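Local coordinates for actin-binding protein (Saccharomyces cerevisiae, PDB 1HQZ) that binds actin filaments, here through its N-terminal cofilin-homology domain, and recruits and activates the ARP2/3 complex in actin assembly, at residues 128-131 against 132-135. Residues are numbered along the deposited sequence; the frame is centred on the assembly and turned at random.
Sequences ENEL and LMKI
Lys134 reaches back along one face of the helix to Glu130, a turn earlier, and its side chain can be traced atom by atom. CB of Lys134 lies 3.6 Å from O of Leu131. CG, turned to the backbone-N side (chi1 -68°), passes instead by Glu130 O, and from there the chain runs extended. CD of Lys134 comes 4.4 Å from CD2 of Leu131, a loose contact. CE of Lys134 is the part that meets the carboxylate, 3.5 Å from Glu130 OE2, whereas NZ of Lys134 stops 4.1 Å from the same OE2: too long for a salt bridge, though the opposite charges probably still attract. Glu130 does its share by bending about CB-CG, with chi2 at 81°, which swings the carboxylate over the following turn. Its other oxygen, Glu130 OE1, meets the methyl CE of Met133 at 3.6 Å. An alanine in place of Glu130 would probably leave the Lys134 ammonium without its nearby negative charge and the Met133 methyl without this neighbour.

The backbone keeps the alpha-helical i to i+4 pattern, illustrated by Ile135 N to Leu131 O at 2.9 Å with an N-H...O angle of 156°; Met133 N adds a weak bond to Glu130 O. This is the last helix of this N-terminal ADF-homology domain, whose central feature is a mixed beta-sheet. Leu131 and Ile135 turn to that sheet, touching Val118 and Val116 of strand 116-120 respectively, and Asp127 OD2 accepts a hydrogen bond from Glu130 N at the helix start.

On another face, Glu128 and Leu132 lie alongside each other and head in the same direction, CG of Glu128 lying 3.8 Å from CD1 of Leu132. Both side chains also touch Phe52, joining helix 128-136 to helix 52-56.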
loop_
_atom_site.group_PDB
_atom_site.type_symbol
_atom_site.label_atom_id
_atom_site.label_comp_id
_atom_site.label_asym_id
_atom_site.label_seq_id
_atom_site.Cartn_x
_atom_site.Cartn_y
_atom_site.Cartn_z
ATOM N N GLU A 128 6.680 -11.046 6.535
ATOM C CA GLU A 128 5.521 -10.884 7.406
ATOM C C GLU A 128 5.811 -10.633 8.887
ATOM O O GLU A 128 5.180 -9.774 9.506
ATOM C CB GLU A 128 4.574 -12.085 7.252
ATOM C CG GLU A 128 3.318 -11.980 8.108
ATOM C CD GLU A 128 2.213 -12.932 7.670
ATOM O OE1 GLU A 128 2.523 -13.955 7.030
ATOM O OE2 GLU A 128 1.032 -12.656 7.984
ATOM N N ASN A 129 6.753 -11.366 9.465
ATOM C CA ASN A 129 7.061 -11.168 10.880
ATOM C C ASN A 129 7.735 -9.831 11.159
ATOM O O ASN A 129 7.454 -9.179 12.161
ATOM C CB ASN A 129 7.927 -12.316 11.400
ATOM C CG ASN A 129 7.140 -13.602 11.557
ATOM O OD1 ASN A 129 6.070 -13.618 12.184
ATOM N ND2 ASN A 129 7.659 -14.688 10.995
ATOM N N GLU A 130 8.637 -9.435 10.276
ATOM C CA GLU A 130 9.331 -8.169 10.420
ATOM C C GLU A 130 8.307 -7.022 10.423
ATOM O O GLU A 130 8.391 -6.092 11.230
ATOM C CB GLU A 130 10.320 -8.015 9.260
ATOM C CG GLU A 130 10.591 -6.581 8.830
ATOM C CD GLU A 130 11.598 -5.870 9.707
ATOM O OE1 GLU A 130 11.467 -5.932 10.950
ATOM O OE2 GLU A 130 12.515 -5.236 9.142
ATOM N N LEU A 131 7.328 -7.103 9.526
ATOM C CA LEU A 131 6.314 -6.065 9.423
ATOM C C LEU A 131 5.327 -6.088 10.583
ATOM O O LEU A 131 4.896 -5.030 11.057
ATOM C CB LEU A 131 5.569 -6.183 8.085
ATOM C CG LEU A 131 6.398 -5.921 6.816
ATOM C CD1 LEU A 131 5.542 -6.164 5.587
ATOM C CD2 LEU A 131 6.915 -4.499 6.812
ATOM N N LEU A 132 4.960 -7.282 11.042
ATOM C CA LEU A 132 4.023 -7.376 12.152
ATOM C C LEU A 132 4.662 -6.754 13.392
ATOM O O LEU A 132 3.971 -6.248 14.280
ATOM C CB LEU A 132 3.637 -8.841 12.413
ATOM C CG LEU A 132 2.775 -9.513 11.332
ATOM C CD1 LEU A 132 2.493 -10.947 11.722
ATOM C CD2 LEU A 132 1.467 -8.753 11.162
ATOM N N MET A 133 5.991 -6.779 13.436
ATOM C CA MET A 133 6.735 -6.205 14.552
ATOM C C MET A 133 6.706 -4.686 14.464
ATOM O O MET A 133 6.490 -3.999 15.465
ATOM C CB MET A 133 8.182 -6.675 14.525
ATOM C CG MET A 133 8.998 -6.133 15.667
ATOM S SD MET A 133 10.729 -6.522 15.462
ATOM C CE MET A 133 11.251 -5.108 14.440
ATOM N N LYS A 134 6.936 -4.168 13.260
ATOM C CA LYS A 134 6.914 -2.725 13.034
ATOM C C LYS A 134 5.526 -2.178 13.344
ATOM O O LYS A 134 5.382 -1.089 13.904
ATOM C CB LYS A 134 7.280 -2.401 11.583
ATOM C CG LYS A 134 8.718 -2.708 11.239
ATOM C CD LYS A 134 9.094 -2.136 9.885
ATOM C CE LYS A 134 10.558 -2.390 9.560
ATOM N NZ LYS A 134 10.999 -1.508 8.437
ATOM N N ILE A 135 4.504 -2.949 12.985
ATOM C CA ILE A 135 3.122 -2.548 13.220
ATOM C C ILE A 135 2.858 -2.503 14.722
ATOM O O ILE A 135 2.240 -1.565 15.237
ATOM C CB ILE A 135 2.155 -3.530 12.509
ATOM C CG1 ILE A 135 2.204 -3.281 10.998
ATOM C CG2 ILE A 135 0.741 -3.377 13.041
ATOM C CD1 ILE A 135 1.404 -4.254 10.185
#